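Local structure of phage terminase large subunit (4ZNK) at residues A[69-74]-A[151-156]; A[144-149]-A[169-174]; A[184-189]-A[249-254]; A[8-13]-A[53-58]; A[194-199]-A[211-216]. The protein probably drives viral DNA packaging as an ATP-powered motor, through the N-terminal ATPase domain described here, and cuts the viral genome with a separate C-terminal endonuclease domain. All blocks are in the same frame, centred on the assembly; numbering follows the deposited sequence.

In the fold
The chain starts with interaction 4, where the N-terminal segment 8-13 closes a loop onto helix 48-62, the helix that follows the nucleotide-binding loop. Interaction 1 then pairs strand 67-72 with strand 150-154 in the middle of the sheet. Interaction 2 crosses it: segment 144-149 leads into strand 150-154 and meets segment 169-174 beyond helix 161-168. The two touch through W69 and A146. Interaction 3 joins the loop after strand 178-183 to helix 246-252. Interaction 5 is nested inside the loop that interaction 3 closes and ties the end of helix 190-198 to the approach to strand 219-224. Interactions 3 and 4 lie on opposite sides of the chain's centre.

Interaction 1: residues A[69-74]-A[151-156]; sequences WIIAPT and VILDEA
In I70, chi1 of 179° swings CG1 away from the backbone nitrogen, and the turn at chi2 (-85°) brings CD1 to D154 CB, 4.0 Å away. The I152 branch facing it is CG2, 4.0 Å from I70 CG1. On the other face of the sheet, I71 CD1 reaches V151 CB at 4.2 Å and also approaches L153 CD1. The backbones run parallel. I152 N is hydrogen-bonded to W69 O at 2.9 Å. I71 N makes a hydrogen bond to I152 O at 2.7 Å, and D154 N makes one to I71 O. Strand 150-154 and the residue after it carry the predicted Walker B motif of a P-loop ATPase. D154 is a magnesium ligand, and E155 is the predicted ATPase catalytic residue. P73 packs on E155, with P73 CD 3.7 Å from E155 CB. Q77 of helix 75-93 bonds to D154 OD2. Helix 75-93 lies over the I70 face through I81, strand 126-136 flanks strand 67-72, and strand 178-183 flanks strand 150-154.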
# COMPACT_ATOMS: atom_id res chain seq x y z
N TRP A 69 -5.38 3.48 7.88
CA TRP A 69 -4.83 2.27 8.44
C TRP A 69 -3.94 1.59 7.45
O TRP A 69 -4.19 1.67 6.24
CB TRP A 69 -5.91 1.25 8.80
CG TRP A 69 -6.82 1.57 9.94
CD1 TRP A 69 -6.70 2.59 10.84
CD2 TRP A 69 -8.01 0.86 10.28
NE1 TRP A 69 -7.76 2.54 11.73
CE2 TRP A 69 -8.56 1.49 11.41
CE3 TRP A 69 -8.66 -0.24 9.73
CZ2 TRP A 69 -9.75 1.04 12.01
CZ3 TRP A 69 -9.83 -0.69 10.33
CH2 TRP A 69 -10.36 -0.05 11.46
N ILE A 70 -2.92 0.89 7.95
CA ILE A 70 -2.29 -0.17 7.19
C ILE A 70 -2.70 -1.47 7.89
O ILE A 70 -2.55 -1.61 9.11
CB ILE A 70 -0.74 -0.03 7.06
CG1 ILE A 70 -0.13 -1.20 6.26
CG2 ILE A 70 -0.07 0.13 8.42
CD1 ILE A 70 0.19 -2.48 7.07
N ILE A 71 -3.29 -2.36 7.11
CA ILE A 71 -3.72 -3.68 7.60
C ILE A 71 -2.90 -4.76 6.92
O ILE A 71 -2.78 -4.78 5.69
CB ILE A 71 -5.22 -3.94 7.33
CG1 ILE A 71 -6.05 -2.78 7.86
CG2 ILE A 71 -5.66 -5.25 8.01
CD1 ILE A 71 -6.93 -2.15 6.81
N ALA A 72 -2.33 -5.65 7.72
CA ALA A 72 -1.58 -6.81 7.23
C ALA A 72 -2.13 -8.09 7.89
O ALA A 72 -2.96 -8.00 8.80
CB ALA A 72 -0.09 -6.62 7.51
N PRO A 73 -1.70 -9.27 7.43
CA PRO A 73 -2.17 -10.54 8.02
C PRO A 73 -1.89 -10.66 9.52
O PRO A 73 -2.69 -11.22 10.25
CB PRO A 73 -1.39 -11.61 7.23
CG PRO A 73 -1.15 -10.95 5.87
CD PRO A 73 -0.89 -9.50 6.21
N THR A 74 -0.79 -10.07 9.96
CA THR A 74 -0.37 -10.12 11.36
C THR A 74 0.12 -8.75 11.78
O THR A 74 0.47 -7.94 10.92
CB THR A 74 0.77 -11.09 11.59
OG1 THR A 74 1.92 -10.59 10.91
CG2 THR A 74 0.43 -12.45 11.04
N VAL A 151 -6.94 3.32 3.26
CA VAL A 151 -6.42 2.09 3.83
C VAL A 151 -5.38 1.50 2.89
O VAL A 151 -5.51 1.59 1.66
CB VAL A 151 -7.51 1.01 4.09
CG1 VAL A 151 -8.50 1.49 5.15
CG2 VAL A 151 -8.21 0.62 2.80
N ILE A 152 -4.34 0.92 3.48
CA ILE A 152 -3.36 0.10 2.78
C ILE A 152 -3.49 -1.33 3.28
O ILE A 152 -3.41 -1.58 4.48
CB ILE A 152 -1.93 0.60 3.03
CG1 ILE A 152 -1.74 2.00 2.48
CG2 ILE A 152 -0.91 -0.36 2.43
CD1 ILE A 152 -0.73 2.77 3.27
N LEU A 153 -3.70 -2.27 2.36
CA LEU A 153 -3.70 -3.70 2.67
C LEU A 153 -2.40 -4.32 2.20
O LEU A 153 -2.15 -4.39 0.99
CB LEU A 153 -4.88 -4.43 2.02
CG LEU A 153 -6.24 -4.30 2.67
CD1 LEU A 153 -6.83 -2.92 2.50
CD2 LEU A 153 -7.18 -5.35 2.10
N ASP A 154 -1.56 -4.72 3.15
CA ASP A 154 -0.26 -5.27 2.84
C ASP A 154 -0.38 -6.80 2.83
O ASP A 154 -1.10 -7.37 3.64
CB ASP A 154 0.79 -4.81 3.85
CG ASP A 154 2.22 -5.16 3.43
OD1 ASP A 154 2.47 -5.32 2.21
OD2 ASP A 154 3.11 -5.25 4.31
N GLU A 155 0.33 -7.44 1.93
CA GLU A 155 0.19 -8.89 1.73
C GLU A 155 -1.29 -9.25 1.59
O GLU A 155 -1.79 -10.21 2.19
CB GLU A 155 0.79 -9.68 2.90
CG GLU A 155 2.29 -9.59 3.04
CD GLU A 155 2.85 -10.68 3.96
OE1 GLU A 155 2.47 -10.71 5.16
OE2 GLU A 155 3.65 -11.51 3.48
N ALA A 156 -2.00 -8.46 0.78
CA ALA A 156 -3.45 -8.60 0.66
C ALA A 156 -3.93 -9.97 0.22
O ALA A 156 -5.04 -10.36 0.55
CB ALA A 156 -3.99 -7.56 -0.31

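Interaction 2: residues A[144-149]-A[169-174]; sequences RGATLD and EPTLSV
T171 lies side by side with L148, pointing the same way. T171 buries the largest area in the contact, then L148, then L172. L148 CD1 sits 3.5 Å from T171 OG1. A chi1 of 68° tucks that hydroxyl in over its own backbone, where it bonds back to the carbonyl of I168. CG2 of T171 is thereby turned to A146, whose carbonyl O lies 3.6 Å from it. The A146 O also takes a CA-H...O contact from T171 CA at 3.4 Å.

One backbone hydrogen bond crosses the contact, from L148 N to T171 O at 2.8 Å. It is fairly straight, 156° at the hydrogen, and the donor is tilted from the carbonyl plane. In the fold, this joins the loop leading into the predicted Walker B strand 150-154 to the short 3-10 turn 169-171 that follows helix 161-168.

L172 brings only its CD2 branch, 3.8 Å from L148 O and 4.3 Å from L148 CB. It also packs on V151 of the strand. Farther out, the T147 and V174 side chains cross at a slant, with T147 CG2 4.1 Å from V174 CG1. D149 points away from the other segment and forms salt bridges with R175 and R63.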
# COMPACT_ATOMS: atom_id res chain seq x y z
N ARG A 144 -12.76 -1.84 14.58
CA ARG A 144 -14.05 -1.44 15.17
C ARG A 144 -14.58 -0.12 14.66
O ARG A 144 -14.18 0.94 15.14
CB ARG A 144 -13.92 -1.32 16.71
CG ARG A 144 -13.58 -2.58 17.47
CD ARG A 144 -14.80 -3.47 17.63
NE ARG A 144 -15.71 -3.04 18.71
CZ ARG A 144 -15.87 -3.68 19.87
NH1 ARG A 144 -15.19 -4.79 20.15
NH2 ARG A 144 -16.74 -3.21 20.76
N GLY A 145 -15.50 -0.17 13.70
CA GLY A 145 -16.28 1.00 13.31
C GLY A 145 -15.57 2.35 13.19
O GLY A 145 -15.90 3.32 13.88
N ALA A 146 -14.61 2.41 12.27
CA ALA A 146 -13.84 3.61 12.02
C ALA A 146 -14.34 4.35 10.78
O ALA A 146 -15.05 3.79 9.95
CB ALA A 146 -12.37 3.24 11.85
N THR A 147 -13.95 5.62 10.68
CA THR A 147 -14.19 6.46 9.52
C THR A 147 -12.84 6.93 8.99
O THR A 147 -12.12 7.60 9.72
CB THR A 147 -15.07 7.68 9.90
OG1 THR A 147 -16.34 7.21 10.37
CG2 THR A 147 -15.25 8.61 8.73
N LEU A 148 -12.51 6.56 7.75
CA LEU A 148 -11.14 6.68 7.25
C LEU A 148 -11.07 7.33 5.88
O LEU A 148 -11.97 7.18 5.07
CB LEU A 148 -10.46 5.29 7.18
CG LEU A 148 -10.29 4.54 8.50
CD1 LEU A 148 -9.61 3.21 8.26
CD2 LEU A 148 -9.50 5.34 9.49
N ASP A 149 -9.97 8.03 5.63
CA ASP A 149 -9.65 8.55 4.31
C ASP A 149 -8.95 7.53 3.42
O ASP A 149 -9.09 7.57 2.21
CB ASP A 149 -8.73 9.77 4.42
CG ASP A 149 -9.42 10.95 5.06
OD1 ASP A 149 -9.91 11.81 4.31
OD2 ASP A 149 -9.45 11.01 6.31
N GLU A 169 -13.53 -2.16 4.02
CA GLU A 169 -14.08 -1.30 2.98
C GLU A 169 -15.12 -0.29 3.47
O GLU A 169 -15.10 0.86 3.03
CB GLU A 169 -14.69 -2.13 1.84
CG GLU A 169 -15.09 -1.23 0.66
CD GLU A 169 -15.50 -1.96 -0.58
OE1 GLU A 169 -15.94 -3.13 -0.48
OE2 GLU A 169 -15.40 -1.34 -1.67
N PRO A 170 -16.01 -0.69 4.40
CA PRO A 170 -17.04 0.24 4.88
C PRO A 170 -16.49 1.45 5.67
O PRO A 170 -17.22 2.43 5.86
CB PRO A 170 -17.91 -0.63 5.78
CG PRO A 170 -17.69 -2.03 5.30
CD PRO A 170 -16.24 -2.05 4.94
N THR A 171 -15.24 1.40 6.11
CA THR A 171 -14.65 2.56 6.77
C THR A 171 -14.41 3.70 5.79
O THR A 171 -14.15 4.82 6.21
CB THR A 171 -13.30 2.24 7.44
OG1 THR A 171 -12.33 1.96 6.42
CG2 THR A 171 -13.43 1.07 8.34
N LEU A 172 -14.48 3.41 4.49
CA LEU A 172 -14.17 4.39 3.46
C LEU A 172 -15.36 5.16 2.88
O LEU A 172 -15.15 6.12 2.14
CB LEU A 172 -13.46 3.70 2.30
CG LEU A 172 -12.12 3.02 2.65
CD1 LEU A 172 -11.64 2.21 1.45
CD2 LEU A 172 -11.08 4.03 3.07
N SER A 173 -16.58 4.77 3.23
CA SER A 173 -17.80 5.32 2.60
C SER A 173 -17.97 6.81 2.82
O SER A 173 -18.13 7.58 1.87
CB SER A 173 -19.05 4.60 3.13
OG SER A 173 -18.90 3.21 3.17
N VAL A 174 -17.97 7.23 4.08
CA VAL A 174 -18.32 8.61 4.41
C VAL A 174 -17.40 9.67 3.78
O VAL A 174 -17.85 10.77 3.47
CB VAL A 174 -18.33 8.79 5.96
CG1 VAL A 174 -18.22 10.24 6.37
CG2 VAL A 174 -19.57 8.14 6.54

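Interaction 3: residues A[184-189]-A[249-254]; sequences TPKGLN and FRQEYG
P185 and Q251 have their CA atoms 5.5 Å apart where the irregular segment 184-189 passes the last turn of helix 246-252. E252 presents one oxygen to two donors. OE1 receives K186 NZ at 2.7 Å in a salt bridge, nearly in line with the C-O bond. It also accepts from T184 OG1 at 3.0 Å, on the syn side and 30° out of the carboxylate plane. The E252 chain bends at chi2 (-57°), which carries the carboxylate back to these donors. K186 bends too, and its NZ makes a further bond to P185 O at 3.0 Å, from above the carbonyl plane.

The segment 184-189 follows core strand 178-183 of the P-loop ATPase fold. T184 stands close to K48, seen to bind ADP and magnesium, and to E155, the predicted catalytic residue. The pairs around E252 are therefore near the nucleotide site.

Q251 runs extended beyond CG, and P185 O sits over the flat face of its amide, 3.3 Å from Q251 CD. Its NE2 ends near G187. A water joins the two: it accepts from G187 N at 2.9 Å and from Q251 NE2 at 2.7 Å. NE2 is also hydrogen-bonded to H260. P185 CD lies 3.4 Å from Q251 O, and F257 packs against the proline from the neighbouring loop.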
# COMPACT_ATOMS: atom_id res chain seq x y z
N THR A 184 2.26 -9.87 -3.15
CA THR A 184 2.65 -10.92 -4.07
C THR A 184 1.43 -11.84 -4.16
O THR A 184 0.72 -12.01 -3.18
CB THR A 184 3.88 -11.70 -3.59
OG1 THR A 184 3.65 -12.19 -2.27
CG2 THR A 184 5.09 -10.78 -3.55
N PRO A 185 1.17 -12.42 -5.33
CA PRO A 185 -0.04 -13.21 -5.52
C PRO A 185 -0.02 -14.55 -4.80
O PRO A 185 1.04 -15.08 -4.46
CB PRO A 185 -0.09 -13.40 -7.04
CG PRO A 185 1.29 -13.30 -7.49
CD PRO A 185 1.99 -12.37 -6.55
N LYS A 186 -1.22 -15.06 -4.52
CA LYS A 186 -1.40 -16.35 -3.88
C LYS A 186 -2.50 -17.11 -4.61
O LYS A 186 -3.49 -17.53 -4.03
CB LYS A 186 -1.76 -16.17 -2.40
CG LYS A 186 -0.67 -15.49 -1.57
CD LYS A 186 0.51 -16.43 -1.29
CE LYS A 186 1.73 -15.68 -0.76
NZ LYS A 186 2.22 -14.65 -1.78
N GLY A 187 -2.34 -17.25 -5.92
CA GLY A 187 -3.28 -18.02 -6.69
C GLY A 187 -4.44 -17.20 -7.16
O GLY A 187 -4.41 -15.96 -7.13
N LEU A 188 -5.49 -17.88 -7.59
CA LEU A 188 -6.60 -17.19 -8.23
C LEU A 188 -7.71 -16.85 -7.23
O LEU A 188 -8.87 -17.23 -7.41
CB LEU A 188 -7.11 -18.06 -9.38
CG LEU A 188 -6.46 -17.86 -10.76
CD1 LEU A 188 -5.07 -17.22 -10.74
CD2 LEU A 188 -6.43 -19.14 -11.48
N ASN A 189 -7.36 -16.10 -6.19
CA ASN A 189 -8.29 -15.77 -5.13
C ASN A 189 -8.82 -14.34 -5.31
O ASN A 189 -8.77 -13.80 -6.41
CB ASN A 189 -7.63 -16.00 -3.76
CG ASN A 189 -6.57 -14.95 -3.39
OD1 ASN A 189 -6.08 -14.18 -4.21
ND2 ASN A 189 -6.18 -14.96 -2.13
N PHE A 249 8.37 -19.36 -6.03
CA PHE A 249 9.28 -18.51 -6.80
C PHE A 249 8.51 -17.69 -7.81
O PHE A 249 8.72 -16.48 -7.95
CB PHE A 249 10.36 -19.31 -7.53
CG PHE A 249 11.28 -18.44 -8.32
CD1 PHE A 249 12.35 -17.82 -7.70
CD2 PHE A 249 11.07 -18.20 -9.66
CE1 PHE A 249 13.18 -16.99 -8.41
CE2 PHE A 249 11.91 -17.36 -10.37
CZ PHE A 249 12.96 -16.77 -9.75
N ARG A 250 7.62 -18.35 -8.54
CA ARG A 250 6.81 -17.69 -9.55
C ARG A 250 5.92 -16.58 -8.94
O ARG A 250 5.72 -15.54 -9.55
CB ARG A 250 5.97 -18.72 -10.28
CG ARG A 250 6.84 -19.62 -11.14
CD ARG A 250 6.16 -20.89 -11.53
NE ARG A 250 5.08 -20.66 -12.46
CZ ARG A 250 4.43 -21.63 -13.09
NH1 ARG A 250 4.78 -22.89 -12.86
NH2 ARG A 250 3.46 -21.34 -13.93
N GLN A 251 5.40 -16.82 -7.74
CA GLN A 251 4.60 -15.80 -7.06
C GLN A 251 5.45 -14.67 -6.49
O GLN A 251 5.17 -13.50 -6.75
CB GLN A 251 3.78 -16.46 -5.94
CG GLN A 251 2.79 -17.44 -6.52
CD GLN A 251 1.87 -18.11 -5.49
OE1 GLN A 251 2.23 -18.38 -4.35
NE2 GLN A 251 0.66 -18.37 -5.93
N GLU A 252 6.47 -15.02 -5.72
CA GLU A 252 7.20 -14.01 -4.95
C GLU A 252 8.14 -13.18 -5.81
O GLU A 252 8.41 -12.01 -5.49
CB GLU A 252 8.00 -14.67 -3.83
CG GLU A 252 7.15 -15.39 -2.80
CD GLU A 252 6.12 -14.49 -2.16
OE1 GLU A 252 4.94 -14.89 -2.10
OE2 GLU A 252 6.49 -13.38 -1.72
N TYR A 253 8.64 -13.77 -6.90
CA TYR A 253 9.56 -13.06 -7.79
C TYR A 253 8.93 -12.83 -9.14
O TYR A 253 9.05 -11.74 -9.70
CB TYR A 253 10.89 -13.84 -7.92
CG TYR A 253 11.63 -13.84 -6.61
CD1 TYR A 253 12.44 -12.78 -6.25
CD2 TYR A 253 11.48 -14.89 -5.70
CE1 TYR A 253 13.09 -12.76 -5.02
CE2 TYR A 253 12.13 -14.89 -4.48
CZ TYR A 253 12.93 -13.82 -4.14
OH TYR A 253 13.57 -13.82 -2.93
N GLY A 254 8.20 -13.81 -9.64
CA GLY A 254 7.57 -13.66 -10.94
C GLY A 254 6.30 -12.82 -10.89
O GLY A 254 5.80 -12.39 -11.92
O HOH W 1 -0.43 -17.09 -8.07

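Interaction 4: residues A[8-13]-A[53-58]; sequences RLRPSD and SVEAVF
P11 and F58 have their CA atoms 6.4 Å apart, the nearest pair between the irregular segment 8-13, which leads into helix 13-18, and the helical segment 53-58. The proline lies over one face of the F58 ring. P11 CD stands 3.8 Å from the ring centroid, only 2° off the normal, in a CH-pi contact. P11 CB adds a touch on F58 CD1 at 3.6 Å. With chi1 at 170°, the F58 ring swings away from its own nitrogen and out towards segment 8-13. L9 CB reaches F58 CZ at 4.0 Å.

R10 and E55 form the polar half. The guanidinium meets the carboxylate end-on with both terminal nitrogens, and the two planes are 20° apart. R10 NH1 bonds to E55 OE2 at 2.8 Å, and R10 NH2 to E55 OE1 at 3.0 Å. Each oxygen uses its syn lone pair. R10 NE bonds to L9 O at 2.9 Å, which helps fix the rotation of the guanidinium. P11 CD also lies over one face of the R10 guanidinium, 3.5 Å above the plane and towards its rim.

E55 has further partners: OE1 pairs with R38, and OE2 takes a hydrogen bond with H31. This cluster of charges would probably keep E55 ionised. The contact fastens the N-terminal segment to helix 48-62. F15 and F16 of helix 13-18 pack on V54, and F16 also on P11. Helix 75-93 touches V54 and V57, and W178 of strand 178-183 packs on E55.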
# COMPACT_ATOMS: atom_id res chain seq x y z
N ARG A 8 -8.80 14.80 -7.00
CA ARG A 8 -8.00 14.01 -6.06
C ARG A 8 -6.55 14.50 -5.98
O ARG A 8 -5.86 14.58 -6.99
CB ARG A 8 -8.01 12.53 -6.44
CG ARG A 8 -9.39 11.85 -6.39
CD ARG A 8 -9.50 10.77 -5.29
NE ARG A 8 -8.40 9.81 -5.31
CZ ARG A 8 -7.32 9.87 -4.53
NH1 ARG A 8 -7.16 10.85 -3.63
NH2 ARG A 8 -6.40 8.93 -4.64
N LEU A 9 -6.09 14.80 -4.77
CA LEU A 9 -4.71 15.25 -4.58
C LEU A 9 -3.70 14.11 -4.70
O LEU A 9 -3.94 13.00 -4.21
CB LEU A 9 -4.56 15.91 -3.22
CG LEU A 9 -5.47 17.11 -2.94
CD1 LEU A 9 -5.07 17.70 -1.63
CD2 LEU A 9 -5.42 18.15 -4.04
N ARG A 10 -2.58 14.41 -5.35
CA ARG A 10 -1.53 13.40 -5.58
C ARG A 10 -0.16 14.00 -5.27
O ARG A 10 0.05 15.20 -5.44
CB ARG A 10 -1.58 12.89 -7.01
CG ARG A 10 -2.88 12.15 -7.37
CD ARG A 10 -2.85 10.69 -6.92
NE ARG A 10 -3.06 10.54 -5.49
CZ ARG A 10 -2.38 9.73 -4.68
NH1 ARG A 10 -1.39 8.96 -5.12
NH2 ARG A 10 -2.69 9.70 -3.39
N PRO A 11 0.78 13.17 -4.79
CA PRO A 11 2.09 13.71 -4.41
C PRO A 11 2.88 14.28 -5.59
O PRO A 11 2.84 13.82 -6.73
CB PRO A 11 2.80 12.50 -3.80
CG PRO A 11 2.10 11.33 -4.35
CD PRO A 11 0.67 11.74 -4.51
N SER A 12 3.63 15.32 -5.27
CA SER A 12 4.40 16.07 -6.23
C SER A 12 5.83 15.58 -6.27
O SER A 12 6.29 14.91 -5.34
CB SER A 12 4.41 17.55 -5.89
OG SER A 12 5.12 17.74 -4.67
N ASP A 13 6.53 15.99 -7.33
CA ASP A 13 7.96 15.82 -7.42
C ASP A 13 8.69 16.40 -6.22
O ASP A 13 9.67 15.81 -5.74
CB ASP A 13 8.49 16.42 -8.74
CG ASP A 13 8.05 17.88 -9.00
OD1 ASP A 13 7.45 18.55 -8.12
OD2 ASP A 13 8.34 18.36 -10.12
N SER A 53 4.22 3.32 2.02
CA SER A 53 4.57 4.19 3.14
C SER A 53 4.54 5.65 2.68
O SER A 53 4.03 6.51 3.39
CB SER A 53 5.93 3.83 3.75
OG SER A 53 7.02 4.10 2.89
N VAL A 54 5.04 5.92 1.47
CA VAL A 54 5.03 7.26 0.90
C VAL A 54 3.60 7.78 0.72
O VAL A 54 3.33 8.95 0.98
CB VAL A 54 5.82 7.27 -0.46
CG1 VAL A 54 5.61 8.55 -1.25
CG2 VAL A 54 7.30 7.09 -0.18
N GLU A 55 2.69 6.91 0.29
CA GLU A 55 1.28 7.26 0.17
C GLU A 55 0.70 7.66 1.54
O GLU A 55 0.01 8.68 1.65
CB GLU A 55 0.48 6.10 -0.44
CG GLU A 55 0.71 5.89 -1.95
CD GLU A 55 -0.06 6.89 -2.81
OE1 GLU A 55 -1.16 7.32 -2.41
OE2 GLU A 55 0.44 7.25 -3.89
N ALA A 56 1.00 6.91 2.59
CA ALA A 56 0.50 7.26 3.92
C ALA A 56 1.09 8.59 4.40
O ALA A 56 0.37 9.45 4.91
CB ALA A 56 0.79 6.13 4.92
N VAL A 57 2.39 8.79 4.24
CA VAL A 57 3.00 10.06 4.62
C VAL A 57 2.35 11.23 3.87
O VAL A 57 2.15 12.30 4.45
CB VAL A 57 4.53 10.08 4.35
CG1 VAL A 57 5.13 11.40 4.74
CG2 VAL A 57 5.21 8.97 5.14
N PHE A 58 2.06 11.02 2.59
CA PHE A 58 1.46 12.08 1.78
C PHE A 58 0.13 12.52 2.39
O PHE A 58 -0.12 13.72 2.55
CB PHE A 58 1.25 11.62 0.33
CG PHE A 58 0.43 12.58 -0.49
CD1 PHE A 58 0.97 13.76 -0.93
CD2 PHE A 58 -0.90 12.30 -0.80
CE1 PHE A 58 0.21 14.65 -1.67
CE2 PHE A 58 -1.65 13.19 -1.54
CZ PHE A 58 -1.09 14.35 -1.96

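Interaction 5: residues A[194-199]-A[211-216]; sequences FFLMGW and GINQTH
N213 and the end of helix 190-198 make the tight part of this contact. The amide nitrogen of N213 bonds to two backbone carbonyls: ND2 lies 2.7 Å from L196 O and 2.9 Å from W199 O. The L196 bond is the more bent (137°). The W199 bond is nearly straight (171°) and falls on a lone pair in the carbonyl plane. A chi1 of 60° folds the N213 amide back over its own backbone and aims it at the helix end. N213 CB packs on L196 CB at 4.0 Å. H216 N adds a backbone bond to M197 O at 2.8 Å. T215 is solvent-exposed, yet its CG2 rests 3.3 Å from W199 O.

The Q214 side is looser. Q214 is exposed, its side chain stays well clear of the helix, and it meets the helix through its backbone.

F195 O and G198 are hydrogen-bonded to S221 of edge strand 219-224. N213 bridges the L196 and W199 carbonyls where helix 190-198 runs out. This ties the loop returning to strand 219-224 to that helix in the P-loop ATPase fold, away from the annotated sites.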
# COMPACT_ATOMS: atom_id res chain seq x y z
N PHE A 194 -9.73 -8.93 -7.94
CA PHE A 194 -9.69 -7.47 -7.79
C PHE A 194 -8.66 -6.90 -8.74
O PHE A 194 -8.87 -5.83 -9.34
CB PHE A 194 -9.36 -7.08 -6.35
CG PHE A 194 -10.56 -6.73 -5.55
CD1 PHE A 194 -11.66 -7.58 -5.51
CD2 PHE A 194 -10.61 -5.55 -4.85
CE1 PHE A 194 -12.78 -7.25 -4.78
CE2 PHE A 194 -11.73 -5.20 -4.12
CZ PHE A 194 -12.81 -6.04 -4.08
N PHE A 195 -7.55 -7.60 -8.89
CA PHE A 195 -6.52 -7.19 -9.83
C PHE A 195 -7.10 -7.07 -11.25
O PHE A 195 -6.92 -6.06 -11.93
CB PHE A 195 -5.33 -8.17 -9.83
CG PHE A 195 -4.28 -7.83 -10.84
CD1 PHE A 195 -3.18 -7.06 -10.48
CD2 PHE A 195 -4.39 -8.26 -12.15
CE1 PHE A 195 -2.21 -6.71 -11.42
CE2 PHE A 195 -3.42 -7.91 -13.10
CZ PHE A 195 -2.33 -7.14 -12.73
N LEU A 196 -7.80 -8.10 -11.71
CA LEU A 196 -8.36 -8.07 -13.06
C LEU A 196 -9.30 -6.89 -13.26
O LEU A 196 -9.39 -6.35 -14.36
CB LEU A 196 -9.11 -9.36 -13.40
CG LEU A 196 -8.27 -10.62 -13.58
CD1 LEU A 196 -9.15 -11.78 -14.05
CD2 LEU A 196 -7.16 -10.38 -14.56
N MET A 197 -10.01 -6.49 -12.22
CA MET A 197 -10.96 -5.37 -12.37
C MET A 197 -10.28 -4.05 -12.74
O MET A 197 -10.93 -3.13 -13.24
CB MET A 197 -11.75 -5.18 -11.08
CG MET A 197 -12.79 -6.26 -10.82
SD MET A 197 -13.50 -6.14 -9.16
CE MET A 197 -14.76 -7.41 -9.22
N GLY A 198 -8.99 -3.95 -12.48
CA GLY A 198 -8.23 -2.75 -12.77
C GLY A 198 -7.19 -2.94 -13.87
O GLY A 198 -6.47 -2.02 -14.22
N TRP A 199 -7.10 -4.14 -14.43
CA TRP A 199 -6.05 -4.43 -15.39
C TRP A 199 -6.42 -4.05 -16.82
O TRP A 199 -7.28 -4.69 -17.44
CB TRP A 199 -5.68 -5.92 -15.37
CG TRP A 199 -4.60 -6.21 -16.35
CD1 TRP A 199 -4.70 -6.94 -17.51
CD2 TRP A 199 -3.25 -5.74 -16.29
NE1 TRP A 199 -3.50 -6.95 -18.16
CE2 TRP A 199 -2.59 -6.23 -17.43
CE3 TRP A 199 -2.53 -4.96 -15.38
CZ2 TRP A 199 -1.25 -5.97 -17.68
CZ3 TRP A 199 -1.23 -4.70 -15.63
CH2 TRP A 199 -0.59 -5.20 -16.77
N GLY A 211 -6.49 -11.05 -21.43
CA GLY A 211 -6.97 -10.55 -22.70
C GLY A 211 -8.48 -10.34 -22.76
O GLY A 211 -8.99 -9.74 -23.70
N ILE A 212 -9.19 -10.85 -21.75
CA ILE A 212 -10.65 -10.91 -21.78
C ILE A 212 -11.32 -10.47 -20.48
O ILE A 212 -12.49 -10.76 -20.25
CB ILE A 212 -11.15 -12.35 -22.09
CG1 ILE A 212 -10.64 -13.33 -21.03
CG2 ILE A 212 -10.69 -12.80 -23.47
CD1 ILE A 212 -11.44 -14.62 -20.93
N ASN A 213 -10.58 -9.79 -19.61
CA ASN A 213 -11.12 -9.43 -18.30
C ASN A 213 -12.03 -8.20 -18.38
O ASN A 213 -11.81 -7.32 -19.22
CB ASN A 213 -9.98 -9.17 -17.33
CG ASN A 213 -9.10 -8.05 -17.78
OD1 ASN A 213 -8.45 -8.14 -18.82
ND2 ASN A 213 -9.06 -6.97 -17.00
N GLN A 214 -13.06 -8.16 -17.53
CA GLN A 214 -13.92 -6.98 -17.37
C GLN A 214 -13.30 -6.01 -16.39
O GLN A 214 -12.99 -6.41 -15.26
CB GLN A 214 -15.30 -7.34 -16.82
CG GLN A 214 -16.33 -7.85 -17.79
CD GLN A 214 -17.72 -7.81 -17.17
OE1 GLN A 214 -17.88 -8.06 -15.97
NE2 GLN A 214 -18.72 -7.47 -17.97
N THR A 215 -13.18 -4.75 -16.76
CA THR A 215 -12.64 -3.75 -15.84
C THR A 215 -13.75 -2.86 -15.26
O THR A 215 -14.87 -2.81 -15.77
CB THR A 215 -11.61 -2.88 -16.53
OG1 THR A 215 -12.23 -2.22 -17.63
CG2 THR A 215 -10.44 -3.73 -17.05
N HIS A 216 -13.40 -2.13 -14.21
CA HIS A 216 -14.32 -1.29 -13.45
C HIS A 216 -13.66 0.08 -13.32
O HIS A 216 -12.45 0.15 -13.08
CB HIS A 216 -14.61 -1.95 -12.10
CG HIS A 216 -15.65 -1.27 -11.26
ND1 HIS A 216 -15.49 0.02 -10.78
CD2 HIS A 216 -16.83 -1.71 -10.79
CE1 HIS A 216 -16.56 0.34 -10.06
NE2 HIS A 216 -17.38 -0.69 -10.05